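Alanine glyoxylate transaminase (Thermococcus litoralis, PDB 2ZC0) probably catalyses transfer of the amino group of alanine to glyoxylate, using pyridoxal 5'-phosphate as cofactor. Local coordinates at residues Y179-G184 / I212-Y217; V239-T244 / I255-A260; S38-D43 / V361-K366; G189-M194 / P331-F336; L111-R116 / M270-I275. All blocks are in the same frame, centred on the assembly; numbering follows the deposited sequence.

Contact 1: residues Y179-G184 / I212-Y217; sequences YTIPTG and IEDTAY. With PMP (4'-deoxy-4'-aminopyridoxal-5'-phosphate), chain F.
Asp-214, on strand 210-214, meets Tyr-179 on the parallel neighbour with its carboxylate. Its CB lies 3.8 Å from CG1 of Ile-181, and the two side chains run alongside each other in the same direction. CG then stands opposite the backbone N (chi1 -165°), which brings the carboxylate between the tyrosine hydroxyl and the cofactor. OD1 accepts a 2.6 Å hydrogen bond from Tyr-179 OH on its anti lone pair and also comes within 2.7 Å of PMP N1. OD2 takes the backbone N-H of Ala-216 at 3.1 Å, closing an Asx turn. Held at both oxygens, the acid sits at the pyridine nitrogen, the place of the aspartate in fold-type I aminotransferases. With an alanine here, Tyr-179 OH and the pyridine nitrogen would probably both lose their carboxylate partner, and the tyrosine ring would be freer to turn. Further on, Tyr-217 OH shares a 2.6 Å hydrogen bond with PMP O3 and another with Lys-247. Two waters lie beside Asp-214 O where the chains part, one accepting from Thr-183 N, the other from Tyr-217 N. The backbones join through Thr-180 N to Ile-212 O (3.1 Å) and Asp-214 N to Thr-180 O (2.8 Å). Strands 175-180 and 210-214, linked through helix 194-207, form a beta-alpha-beta unit inside the mixed sheet, and Leu-111 of helix 106-118 packs on Tyr-179, Ile-212 and Asp-214.

Contact 2: residues V239-T244 / I255-A260; sequences VIVAGT and IGWIIA. With PMP (4'-deoxy-4'-aminopyridoxal-5'-phosphate), chain F.
Val-241 and Ile-259 exchange a pair of backbone hydrogen bonds, N to O in each direction, and Gly-243 and Trp-257 do the same two residues further along. At the end of strand 239-244 the polar work passes to the cofactor: Thr-244 OG1 donates to PMP O1P over 2.6 Å, and the same hydroxyl is bonded to Ser-246 N. The two strands form an antiparallel beta hairpin, their axes 4.5 Å apart at 161°, and the connection between them carries Ser-246, Lys-247, Thr-251 and Arg-254 of the cofactor pocket. Trp-257 folds its indole back across the partner strand, CG lying between backbone N and carbonyl carbon (chi1 58°). Gly-243 CA consequently sits over the five-membered ring, 3.9 Å from its centroid, in a CH-pi contact, while Thr-244 N lies 3.4 Å above the same face nearer the rim. A side chain on Gly-243 would run into Trp-257 NE1. Beside the indole, Val-241 and Ile-259 point the same way, with CG2 and CD1 3.8 Å apart. Farther along, Ile-240 CG2 reaches Ala-260 CB at 4.0 Å. On the reverse face Ala-242 and Ile-258 pack against helix 106-118.

Contact 3: residues S38-D43 / V361-K366; sequences SLAAGD and VVVPGK
Ser-38 and Val-361 pair as a parallel bridge in the short two-stranded sheet of 37-38 and 360-361, which brings chain from near the two ends of the sequence together, as in the small domain of fold-type I aminotransferases. The bridge is fastened by Leu-39 N, which donates to Val-361 O over 2.6 Å and approaches in the carbonyl plane. The next amide, Ala-40 N, is also near that oxygen but at a poor angle. It turns instead to Ser-38 OG, a weak bond of 3.3 Å within its own segment. With chi1 near -176° the serine hydroxyl lies beside the carbonyl carbon, within range of that amide.

Past the bridge the contact becomes apolar, and Ala-40 carries most of it. Its CB points at the other chain and nests between two valine branches, Val-361 CG1 at 3.6 Å and Val-363 CG2 at 3.7 Å, with the intervening Val-362 turned away. Leu-39 adds its CB, 3.3 Å from Val-361 O and 4.1 Å from Val-362 CG1. Beyond Ala-40 and Val-363 the two segments diverge. Further down the first segment, Asp-43 OD1 bonds to the backbone N of Tyr-71 of the second subunit.

Strand 377-381 bonds to both segments: Leu-39 pairs through its backbone with Asn-381, Val-363 with Arg-379, and the Arg-379 side chain also holds Ala-40 O. Helix 347-357 lies against the valines, with Met-355 on Val-361 and Ala-351 and Leu-354 on Val-362.

Contact 4: residues G189-M194 / P331-F336; sequences GVTMSM and PIAGMF
Phe-336, whose backbone O comes within 4.0 Å of Gly-189 CA, carries the aromatic ring of this contact but sends it away from segment 189-194. Met-335 CG lies 3.8 Å above one face, displaced toward the rim, and Asn-186, Tyr-217, Arg-379 and Asn-381 also touch the phenylalanine side chain, which stands about 5 Å from the bound PMP. Pro-331 presents its CB to Gly-189 O at 3.1 Å.

Gly-189 thus lies with its O against the Pro-331 ring and its CA near the Phe-336 carbonyl. Its phi of 73° is easy for a residue without a side chain, and a CB here would collide with Phe-336 O, so the close approach of the two chains depends on the glycine.

The second half of the contact is Thr-191 against Ile-332, crossing at a slant. The threonine OG1 sits between its backbone N and carbonyl carbon (chi1 85°), leaving both branches on the isoleucine: OG1 is 3.2 Å from Ile-332 CD1 and CG2 3.7 Å from Ile-332 CG1. Ala-333 CB also touches that methyl, 4.0 Å from Thr-191 CG2. Everything between the two segments is van der Waals packing; the backbone of Ile-332 bonds outside them, to Tyr-222 and Glu-223.

Two loops meet in this contact, one leading into helix 194-207, the other running from helix 295-322 into strand 336-340. Ser-193 is the N-cap of helix 194-207, with a weak bond from its OG to Arg-196 N, and Met-192 is tied by its backbone to Pro-182. From helix 295-322, Arg-312 bonds to Pro-331 O.

Contact 5: residues L111-R116 / M270-I275; sequences LDLLGR and MQKQPI
Asp-112 and Ile-275 run antiparallel past one another, OD1 coming to 3.7 Å of CD1. The aspartate's other oxygen, OD2, is salt-bridged to Arg-116 of the second subunit. Leu-113 touches more: its backbone O accepts Gln-271 NE2 over 2.9 Å, a bent bond (137° at the hydrogen) whose donor arrives from the flank of the carbonyl, tilted from its plane. Its CD2 lies 3.7 Å from Lys-272 CD, with the lysine chain lying roughly perpendicular to it, while CD1 faces the end of Ile-275. One turn later Arg-116 sets its CB 3.7 Å from Gln-271 OE1. Its guanidinium stands nearly perpendicular to the amide, and a water joins the two, accepting from Arg-116 NH2 (2.9 Å) and donating to Gln-271 OE1 (2.6 Å). A leucine in place of Gln-271 would probably leave Leu-113 O without its side-chain donor and break the water link from Arg-116 NH2. Arg-116 NH1 pairs with Asp-112 of the second subunit, so the contact borders that subunit. Helix 106-118 packs here on the end of helix 262-272 and, through Leu-111 and Leu-114, on strands 210-214, 239-244 and 256-259.

How the contacts relate
Contacts 1 and 2 are neighbours in one sheet, 10 Å between centres: Glu-213 N probably bonds to Ile-240 O (2.8 Å), and Glu-213 O to Ala-242 N. Both touch PMP, contact 1 at its ring and contact 2 at its phosphate. Helix 106-118 of contact 5 covers them, Leu-111 CD2 lying 3.7 Å from Asp-214 OD1 and Leu-111 CD1 3.3 Å from Ala-242 CB. On the other side, contact 4 meets contact 1 where Tyr-217 OH lies 3.4 Å from Phe-336 CE1, and it reaches contact 3 through Phe-336 CZ, 3.6 Å from Gly-42 CA. Contacts 3 and 5, centres about 29 Å apart, both touch the second subunit, whose Tyr-71 also bonds to PMP.

Contact 1: residues Y179-G184 / I212-Y217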
# COMPACT_ATOMS: atom_id res chain seq x y z
N TYR A 179 -14.83 -3.76 15.18
CA TYR A 179 -16.10 -3.44 14.54
C TYR A 179 -17.14 -4.34 15.21
O TYR A 179 -16.96 -5.57 15.27
CB TYR A 179 -16.04 -3.73 13.04
CG TYR A 179 -17.37 -3.73 12.31
CD1 TYR A 179 -17.93 -4.93 11.85
CD2 TYR A 179 -18.08 -2.55 12.09
CE1 TYR A 179 -19.16 -4.95 11.18
CE2 TYR A 179 -19.33 -2.57 11.41
CZ TYR A 179 -19.84 -3.78 10.97
OH TYR A 179 -21.07 -3.82 10.32
N THR A 180 -18.22 -3.73 15.71
CA THR A 180 -19.28 -4.47 16.37
C THR A 180 -20.67 -3.94 16.05
O THR A 180 -20.85 -2.75 15.80
CB THR A 180 -19.07 -4.45 17.92
OG1 THR A 180 -20.21 -5.02 18.57
CG2 THR A 180 -18.89 -3.02 18.40
N ILE A 181 -21.64 -4.85 16.04
CA ILE A 181 -23.05 -4.54 15.78
C ILE A 181 -23.77 -5.03 17.04
O ILE A 181 -24.37 -6.11 17.06
CB ILE A 181 -23.57 -5.34 14.56
CG1 ILE A 181 -22.57 -5.24 13.40
CG2 ILE A 181 -24.96 -4.83 14.16
CD1 ILE A 181 -22.86 -6.16 12.22
N PRO A 182 -23.72 -4.24 18.13
CA PRO A 182 -24.35 -4.59 19.41
C PRO A 182 -25.83 -4.96 19.39
O PRO A 182 -26.22 -5.96 20.00
CB PRO A 182 -24.07 -3.36 20.28
CG PRO A 182 -22.78 -2.80 19.69
CD PRO A 182 -23.06 -2.92 18.21
N THR A 183 -26.65 -4.19 18.69
CA THR A 183 -28.09 -4.47 18.67
C THR A 183 -28.67 -5.02 17.36
O THR A 183 -28.47 -4.44 16.27
CB THR A 183 -28.89 -3.21 19.05
OG1 THR A 183 -28.45 -2.74 20.33
CG2 THR A 183 -30.37 -3.52 19.11
N GLY A 184 -29.38 -6.14 17.49
CA GLY A 184 -30.01 -6.81 16.36
C GLY A 184 -29.03 -7.04 15.22
O GLY A 184 -29.26 -6.61 14.09
N ILE A 212 -15.72 0.71 16.40
CA ILE A 212 -16.67 1.26 15.43
C ILE A 212 -17.98 0.53 15.71
O ILE A 212 -18.09 -0.67 15.45
CB ILE A 212 -16.27 0.94 13.98
CG1 ILE A 212 -14.94 1.62 13.63
CG2 ILE A 212 -17.38 1.36 13.05
CD1 ILE A 212 -14.53 1.40 12.19
N GLU A 213 -18.96 1.25 16.25
CA GLU A 213 -20.27 0.71 16.60
C GLU A 213 -21.31 0.89 15.49
O GLU A 213 -21.66 2.02 15.14
CB GLU A 213 -20.77 1.38 17.91
CG GLU A 213 -22.19 1.00 18.36
CD GLU A 213 -22.54 1.50 19.78
OE1 GLU A 213 -23.36 0.84 20.45
OE2 GLU A 213 -22.02 2.55 20.21
N ASP A 214 -21.81 -0.22 14.97
CA ASP A 214 -22.81 -0.20 13.91
C ASP A 214 -24.19 -0.19 14.56
O ASP A 214 -24.59 -1.16 15.21
CB ASP A 214 -22.62 -1.44 13.03
CG ASP A 214 -23.36 -1.34 11.71
OD1 ASP A 214 -22.84 -1.90 10.73
OD2 ASP A 214 -24.44 -0.74 11.65
N THR A 215 -24.91 0.91 14.38
CA THR A 215 -26.24 1.14 14.95
C THR A 215 -27.37 1.00 13.93
O THR A 215 -28.43 1.63 14.06
CB THR A 215 -26.32 2.57 15.55
OG1 THR A 215 -26.12 3.53 14.50
CG2 THR A 215 -25.26 2.76 16.61
N ALA A 216 -27.15 0.18 12.91
CA ALA A 216 -28.15 -0.03 11.87
C ALA A 216 -29.53 -0.47 12.37
O ALA A 216 -30.55 -0.07 11.81
CB ALA A 216 -27.63 -1.05 10.85
N TYR A 217 -29.58 -1.26 13.44
CA TYR A 217 -30.87 -1.73 13.94
C TYR A 217 -31.28 -1.22 15.32
O TYR A 217 -32.15 -1.80 15.96
CB TYR A 217 -30.87 -3.27 13.94
CG TYR A 217 -30.54 -3.84 12.57
CD1 TYR A 217 -29.24 -4.26 12.27
CD2 TYR A 217 -31.49 -3.83 11.55
CE1 TYR A 217 -28.89 -4.64 10.97
CE2 TYR A 217 -31.16 -4.21 10.25
CZ TYR A 217 -29.85 -4.61 9.97
OH TYR A 217 -29.53 -4.94 8.67
N1 PMP F . -24.71 -2.21 8.82
C2 PMP F . -25.38 -3.38 8.91
C2A PMP F . -25.04 -4.27 10.10
C3 PMP F . -26.36 -3.75 7.95
O3 PMP F . -27.02 -4.96 8.07
C4 PMP F . -26.63 -2.85 6.85
C4A PMP F . -27.69 -3.26 5.81
N4A PMP F . -27.15 -3.41 4.46
C5 PMP F . -25.83 -1.53 6.79
C6 PMP F . -24.88 -1.27 7.81
C5A PMP F . -26.02 -0.49 5.67
O4P PMP F . -27.05 -0.07 5.75
P PMP F . -27.30 1.12 4.61
O1P PMP F . -27.53 2.90 5.22
O2P PMP F . -28.93 0.64 3.75
O3P PMP F . -25.99 1.20 3.35
O HOH W 1 -26.19 -1.49 17.38
O HOH W 2 -27.39 -2.21 14.79

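Contact 2: residues V239-T244 / I255-A260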
# COMPACT_ATOMS: atom_id res chain seq x y z
N VAL A 239 -15.14 5.27 20.88
CA VAL A 239 -16.02 4.66 19.90
C VAL A 239 -16.49 5.65 18.85
O VAL A 239 -16.70 6.85 19.10
CB VAL A 239 -17.23 3.86 20.57
CG1 VAL A 239 -17.10 3.82 22.08
CG2 VAL A 239 -18.56 4.39 20.11
N ILE A 240 -16.62 5.12 17.65
CA ILE A 240 -17.05 5.87 16.49
C ILE A 240 -18.28 5.14 16.02
O ILE A 240 -18.27 3.92 15.97
CB ILE A 240 -15.97 5.79 15.40
CG1 ILE A 240 -14.68 6.42 15.94
CG2 ILE A 240 -16.49 6.38 14.09
CD1 ILE A 240 -13.48 6.28 15.03
N VAL A 241 -19.36 5.84 15.70
CA VAL A 241 -20.50 5.08 15.23
C VAL A 241 -20.74 5.28 13.75
O VAL A 241 -20.39 6.32 13.17
CB VAL A 241 -21.83 5.40 16.03
CG1 VAL A 241 -21.53 6.21 17.27
CG2 VAL A 241 -22.85 6.05 15.13
N ALA A 242 -21.33 4.25 13.15
CA ALA A 242 -21.70 4.23 11.74
C ALA A 242 -23.17 3.86 11.78
O ALA A 242 -23.52 2.70 12.00
CB ALA A 242 -20.90 3.17 11.00
N GLY A 243 -24.03 4.85 11.60
CA GLY A 243 -25.45 4.59 11.65
C GLY A 243 -26.17 4.89 10.36
O GLY A 243 -25.55 5.23 9.35
N THR A 244 -27.49 4.75 10.40
CA THR A 244 -28.30 4.99 9.23
C THR A 244 -29.79 4.99 9.53
O THR A 244 -30.23 4.46 10.56
CB THR A 244 -28.01 3.93 8.14
OG1 THR A 244 -28.90 4.13 7.04
CG2 THR A 244 -28.16 2.53 8.68
N ILE A 255 -29.15 7.28 3.23
CA ILE A 255 -28.93 8.32 4.24
C ILE A 255 -28.38 7.68 5.52
O ILE A 255 -29.10 7.02 6.27
CB ILE A 255 -30.22 9.10 4.60
CG1 ILE A 255 -30.61 10.04 3.45
CG2 ILE A 255 -29.99 9.95 5.86
CD1 ILE A 255 -29.58 11.13 3.15
N GLY A 256 -27.08 7.86 5.72
CA GLY A 256 -26.41 7.31 6.88
C GLY A 256 -25.50 8.35 7.49
O GLY A 256 -25.46 9.50 7.03
N TRP A 257 -24.75 7.97 8.52
CA TRP A 257 -23.89 8.94 9.16
C TRP A 257 -22.72 8.34 9.93
O TRP A 257 -22.69 7.15 10.25
CB TRP A 257 -24.71 9.84 10.10
CG TRP A 257 -25.47 9.08 11.17
CD1 TRP A 257 -24.96 8.57 12.33
CD2 TRP A 257 -26.84 8.68 11.12
NE1 TRP A 257 -25.93 7.87 13.01
CE2 TRP A 257 -27.09 7.92 12.29
CE3 TRP A 257 -27.89 8.88 10.21
CZ2 TRP A 257 -28.35 7.35 12.57
CZ3 TRP A 257 -29.13 8.31 10.48
CH2 TRP A 257 -29.35 7.56 11.66
N ILE A 258 -21.74 9.20 10.19
CA ILE A 258 -20.58 8.86 10.96
C ILE A 258 -20.62 9.80 12.15
O ILE A 258 -21.09 10.93 12.05
CB ILE A 258 -19.27 9.15 10.20
CG1 ILE A 258 -19.03 8.11 9.11
CG2 ILE A 258 -18.10 9.17 11.17
CD1 ILE A 258 -17.76 8.34 8.34
N ILE A 259 -20.16 9.31 13.29
CA ILE A 259 -20.07 10.15 14.48
C ILE A 259 -18.67 9.82 14.95
O ILE A 259 -18.40 8.68 15.35
CB ILE A 259 -21.06 9.77 15.59
CG1 ILE A 259 -22.51 10.04 15.17
CG2 ILE A 259 -20.77 10.63 16.83
CD1 ILE A 259 -23.52 9.65 16.27
N ALA A 260 -17.79 10.80 14.86
CA ALA A 260 -16.40 10.69 15.26
C ALA A 260 -15.97 12.04 15.81
O ALA A 260 -16.74 13.01 15.81
CB ALA A 260 -15.54 10.31 14.06
N1 PMP F . -24.71 -2.21 8.82
C2 PMP F . -25.38 -3.38 8.91
C2A PMP F . -25.04 -4.27 10.10
C3 PMP F . -26.36 -3.75 7.95
O3 PMP F . -27.02 -4.96 8.07
C4 PMP F . -26.63 -2.85 6.85
C4A PMP F . -27.69 -3.26 5.81
N4A PMP F . -27.15 -3.41 4.46
C5 PMP F . -25.83 -1.53 6.79
C6 PMP F . -24.88 -1.27 7.81
C5A PMP F . -26.02 -0.49 5.67
O4P PMP F . -27.05 -0.07 5.75
P PMP F . -27.30 1.12 4.61
O1P PMP F . -27.53 2.90 5.22
O2P PMP F . -28.93 0.64 3.75
O3P PMP F . -25.99 1.20 3.35

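Contact 3: residues S38-D43 / V361-K366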
# COMPACT_ATOMS: atom_id res chain seq x y z
N SER A 38 -39.40 -14.26 -0.91
CA SER A 38 -38.07 -13.91 -0.42
C SER A 38 -37.89 -13.68 1.07
O SER A 38 -38.63 -12.91 1.70
CB SER A 38 -37.54 -12.67 -1.16
OG SER A 38 -36.21 -12.39 -0.76
N LEU A 39 -36.89 -14.35 1.62
CA LEU A 39 -36.51 -14.28 3.02
C LEU A 39 -35.01 -13.98 3.02
O LEU A 39 -34.28 -14.39 3.92
CB LEU A 39 -36.76 -15.63 3.70
CG LEU A 39 -38.12 -15.96 4.34
CD1 LEU A 39 -39.27 -15.50 3.48
CD2 LEU A 39 -38.19 -17.46 4.60
N ALA A 40 -34.55 -13.25 2.00
CA ALA A 40 -33.14 -12.95 1.87
C ALA A 40 -32.71 -11.52 2.16
O ALA A 40 -32.31 -11.19 3.27
CB ALA A 40 -32.67 -13.36 0.47
N ALA A 41 -32.78 -10.68 1.13
CA ALA A 41 -32.39 -9.27 1.24
C ALA A 41 -32.81 -8.61 2.54
O ALA A 41 -33.84 -8.93 3.11
CB ALA A 41 -32.95 -8.49 0.07
N GLY A 42 -32.00 -7.66 2.99
CA GLY A 42 -32.30 -6.96 4.22
C GLY A 42 -33.07 -5.67 4.05
O GLY A 42 -32.72 -4.64 4.64
N ASP A 43 -34.14 -5.72 3.27
CA ASP A 43 -34.95 -4.54 3.04
C ASP A 43 -36.09 -4.38 4.04
O ASP A 43 -36.54 -5.34 4.64
CB ASP A 43 -35.54 -4.58 1.63
CG ASP A 43 -34.50 -4.38 0.56
OD1 ASP A 43 -33.99 -3.25 0.44
OD2 ASP A 43 -34.16 -5.35 -0.15
N VAL A 361 -36.47 -17.75 -1.29
CA VAL A 361 -35.09 -17.28 -1.24
C VAL A 361 -34.57 -16.97 0.16
O VAL A 361 -35.20 -16.24 0.91
CB VAL A 361 -34.90 -16.00 -2.09
CG1 VAL A 361 -33.44 -15.66 -2.17
CG2 VAL A 361 -35.49 -16.18 -3.48
N VAL A 362 -33.40 -17.52 0.48
CA VAL A 362 -32.75 -17.29 1.77
C VAL A 362 -31.27 -17.02 1.48
O VAL A 362 -30.83 -17.16 0.34
CB VAL A 362 -32.86 -18.53 2.70
CG1 VAL A 362 -34.33 -18.85 3.00
CG2 VAL A 362 -32.19 -19.72 2.04
N VAL A 363 -30.50 -16.64 2.51
CA VAL A 363 -29.06 -16.38 2.34
C VAL A 363 -28.18 -17.44 3.02
O VAL A 363 -28.31 -17.69 4.21
CB VAL A 363 -28.67 -14.97 2.90
CG1 VAL A 363 -27.20 -14.73 2.68
CG2 VAL A 363 -29.48 -13.88 2.22
N PRO A 364 -27.24 -18.04 2.26
CA PRO A 364 -26.27 -19.08 2.63
C PRO A 364 -25.62 -19.09 4.03
O PRO A 364 -25.18 -20.16 4.49
CB PRO A 364 -25.23 -18.98 1.51
CG PRO A 364 -26.09 -18.68 0.32
CD PRO A 364 -27.06 -17.64 0.85
N GLY A 365 -25.53 -17.94 4.69
CA GLY A 365 -24.97 -17.91 6.04
C GLY A 365 -23.46 -18.03 6.18
O GLY A 365 -22.80 -17.19 6.80
N LYS A 366 -22.90 -19.09 5.60
CA LYS A 366 -21.47 -19.34 5.65
C LYS A 366 -20.58 -18.15 5.28
O LYS A 366 -19.52 -17.96 5.89
CB LYS A 366 -21.11 -20.50 4.72
CG LYS A 366 -19.62 -20.79 4.68
CD LYS A 366 -19.18 -21.51 5.94
CE LYS A 366 -17.68 -21.63 6.03
NZ LYS A 366 -17.04 -20.35 6.45

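Contact 4: residues G189-M194 / P331-F336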
# COMPACT_ATOMS: atom_id res chain seq x y z
N GLY A 189 -28.68 -11.67 14.46
CA GLY A 189 -29.89 -11.09 15.03
C GLY A 189 -29.89 -11.01 16.54
O GLY A 189 -30.92 -10.72 17.15
N VAL A 190 -28.74 -11.26 17.15
CA VAL A 190 -28.60 -11.20 18.61
C VAL A 190 -28.10 -9.82 19.02
O VAL A 190 -27.49 -9.12 18.21
CB VAL A 190 -27.60 -12.26 19.10
CG1 VAL A 190 -28.05 -13.65 18.66
CG2 VAL A 190 -26.22 -11.97 18.52
N THR A 191 -28.35 -9.44 20.27
CA THR A 191 -27.90 -8.14 20.76
C THR A 191 -27.07 -8.24 22.02
O THR A 191 -27.45 -8.91 22.99
CB THR A 191 -29.07 -7.19 21.07
OG1 THR A 191 -29.54 -7.43 22.39
CG2 THR A 191 -30.19 -7.38 20.09
N MET A 192 -25.93 -7.56 22.01
CA MET A 192 -25.00 -7.54 23.12
C MET A 192 -25.69 -7.04 24.39
O MET A 192 -26.49 -6.10 24.35
CB MET A 192 -23.83 -6.63 22.79
CG MET A 192 -22.66 -6.75 23.71
SD MET A 192 -21.35 -5.61 23.24
CE MET A 192 -20.71 -6.48 21.83
N SER A 193 -25.39 -7.68 25.51
CA SER A 193 -25.98 -7.28 26.78
C SER A 193 -25.21 -6.10 27.35
O SER A 193 -24.02 -5.92 27.05
CB SER A 193 -25.96 -8.46 27.76
OG SER A 193 -24.63 -8.80 28.15
N MET A 194 -25.88 -5.28 28.16
CA MET A 194 -25.24 -4.11 28.75
C MET A 194 -23.99 -4.54 29.53
O MET A 194 -23.00 -3.81 29.58
CB MET A 194 -26.21 -3.37 29.69
CG MET A 194 -27.44 -2.75 29.00
SD MET A 194 -27.05 -1.50 27.73
CE MET A 194 -25.95 -0.39 28.66
N PRO A 331 -34.30 -13.24 18.11
CA PRO A 331 -33.97 -11.82 18.20
C PRO A 331 -34.96 -10.96 18.98
O PRO A 331 -36.16 -11.18 18.91
CB PRO A 331 -33.88 -11.41 16.73
CG PRO A 331 -34.92 -12.28 16.09
CD PRO A 331 -34.64 -13.62 16.73
N ILE A 332 -34.44 -9.99 19.72
CA ILE A 332 -35.28 -9.06 20.48
C ILE A 332 -35.25 -7.77 19.67
O ILE A 332 -35.93 -6.79 19.99
CB ILE A 332 -34.71 -8.78 21.90
CG1 ILE A 332 -33.35 -8.08 21.80
CG2 ILE A 332 -34.60 -10.09 22.68
CD1 ILE A 332 -32.68 -7.78 23.15
N ALA A 333 -34.47 -7.80 18.60
CA ALA A 333 -34.34 -6.64 17.73
C ALA A 333 -33.79 -7.05 16.38
O ALA A 333 -33.28 -8.16 16.20
CB ALA A 333 -33.41 -5.62 18.38
N GLY A 334 -33.90 -6.14 15.42
CA GLY A 334 -33.39 -6.42 14.09
C GLY A 334 -34.44 -6.89 13.11
O GLY A 334 -35.62 -6.55 13.22
N MET A 335 -34.00 -7.68 12.14
CA MET A 335 -34.89 -8.17 11.10
C MET A 335 -34.47 -9.53 10.57
O MET A 335 -35.12 -10.10 9.69
CB MET A 335 -34.93 -7.15 9.95
CG MET A 335 -33.55 -6.69 9.50
SD MET A 335 -33.58 -5.50 8.13
CE MET A 335 -33.06 -6.52 6.92
N PHE A 336 -33.37 -10.06 11.09
CA PHE A 336 -32.91 -11.35 10.64
C PHE A 336 -33.04 -12.39 11.73
O PHE A 336 -33.17 -12.06 12.91
CB PHE A 336 -31.44 -11.28 10.21
CG PHE A 336 -31.18 -10.34 9.06
CD1 PHE A 336 -30.51 -9.14 9.27
CD2 PHE A 336 -31.59 -10.67 7.77
CE1 PHE A 336 -30.25 -8.28 8.22
CE2 PHE A 336 -31.33 -9.82 6.71
CZ PHE A 336 -30.66 -8.62 6.93

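Contact 5: residues L111-R116 / M270-I275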
# COMPACT_ATOMS: atom_id res chain seq x y z
N LEU A 111 -19.03 3.28 6.73
CA LEU A 111 -18.05 2.25 7.04
C LEU A 111 -16.87 2.26 6.05
O LEU A 111 -15.74 1.95 6.42
CB LEU A 111 -18.72 0.87 7.05
CG LEU A 111 -19.18 0.15 8.34
CD1 LEU A 111 -18.83 0.94 9.59
CD2 LEU A 111 -20.67 -0.12 8.26
N ASP A 112 -17.13 2.60 4.79
CA ASP A 112 -16.08 2.66 3.77
C ASP A 112 -15.20 3.89 4.03
O ASP A 112 -13.97 3.82 3.99
CB ASP A 112 -16.72 2.71 2.37
CG ASP A 112 -15.70 2.93 1.26
OD1 ASP A 112 -15.57 4.09 0.82
OD2 ASP A 112 -15.03 1.97 0.85
N LEU A 113 -15.85 5.02 4.32
CA LEU A 113 -15.12 6.24 4.62
C LEU A 113 -14.19 6.01 5.83
O LEU A 113 -13.02 6.38 5.79
CB LEU A 113 -16.11 7.39 4.88
CG LEU A 113 -16.26 8.40 3.72
CD1 LEU A 113 -16.26 7.67 2.41
CD2 LEU A 113 -17.53 9.24 3.89
N LEU A 114 -14.70 5.36 6.87
CA LEU A 114 -13.90 5.07 8.05
C LEU A 114 -12.74 4.10 7.76
O LEU A 114 -11.64 4.26 8.28
CB LEU A 114 -14.77 4.46 9.17
CG LEU A 114 -15.41 5.33 10.28
CD1 LEU A 114 -14.86 6.77 10.26
CD2 LEU A 114 -16.90 5.30 10.11
N GLY A 115 -13.00 3.08 6.95
CA GLY A 115 -11.94 2.13 6.65
C GLY A 115 -10.79 2.78 5.91
O GLY A 115 -9.62 2.47 6.14
N ARG A 116 -11.13 3.70 5.02
CA ARG A 116 -10.11 4.37 4.25
C ARG A 116 -9.20 5.26 5.09
O ARG A 116 -8.02 5.40 4.80
CB ARG A 116 -10.78 5.17 3.13
CG ARG A 116 -11.54 4.26 2.17
CD ARG A 116 -12.09 5.06 1.01
NE ARG A 116 -11.04 5.95 0.49
CZ ARG A 116 -11.02 6.47 -0.73
NH1 ARG A 116 -12.00 6.18 -1.58
NH2 ARG A 116 -10.01 7.27 -1.07
N MET A 270 -12.29 15.71 5.13
CA MET A 270 -11.39 16.16 4.07
C MET A 270 -11.43 15.27 2.84
O MET A 270 -11.33 15.76 1.72
CB MET A 270 -9.94 16.19 4.54
CG MET A 270 -9.50 17.39 5.36
SD MET A 270 -7.66 17.37 5.55
CE MET A 270 -7.43 18.78 6.65
N GLN A 271 -11.56 13.97 3.05
CA GLN A 271 -11.59 13.04 1.91
C GLN A 271 -12.95 12.86 1.25
O GLN A 271 -13.01 12.48 0.09
CB GLN A 271 -11.08 11.66 2.34
CG GLN A 271 -11.97 10.97 3.36
CD GLN A 271 -11.73 9.46 3.48
OE1 GLN A 271 -10.75 8.91 2.98
NE2 GLN A 271 -12.64 8.79 4.18
N LYS A 272 -14.02 13.17 1.97
CA LYS A 272 -15.38 12.95 1.47
C LYS A 272 -15.88 13.61 0.17
O LYS A 272 -16.51 12.93 -0.63
CB LYS A 272 -16.39 13.22 2.58
CG LYS A 272 -17.76 12.63 2.33
CD LYS A 272 -18.64 12.74 3.58
CE LYS A 272 -20.01 12.14 3.35
NZ LYS A 272 -20.75 12.91 2.32
N GLN A 273 -15.63 14.90 -0.04
CA GLN A 273 -16.14 15.52 -1.27
C GLN A 273 -15.64 14.79 -2.53
O GLN A 273 -16.42 14.54 -3.44
CB GLN A 273 -15.82 17.03 -1.31
CG GLN A 273 -16.52 17.77 -2.49
CD GLN A 273 -16.47 19.30 -2.39
OE1 GLN A 273 -17.36 19.94 -1.82
NE2 GLN A 273 -15.41 19.90 -2.95
N PRO A 274 -14.34 14.42 -2.58
CA PRO A 274 -13.81 13.72 -3.76
C PRO A 274 -14.24 12.24 -3.91
O PRO A 274 -13.86 11.58 -4.89
CB PRO A 274 -12.29 13.86 -3.63
CG PRO A 274 -12.12 15.07 -2.75
CD PRO A 274 -13.25 14.96 -1.75
N ILE A 275 -14.99 11.68 -2.96
CA ILE A 275 -15.41 10.30 -3.19
C ILE A 275 -16.91 10.18 -3.47
O ILE A 275 -17.30 9.42 -4.34
CB ILE A 275 -14.97 9.31 -2.06
CG1 ILE A 275 -16.19 8.64 -1.46
CG2 ILE A 275 -14.11 10.00 -1.03
CD1 ILE A 275 -15.84 7.38 -0.75
O HOH W 3 -8.89 8.57 1.23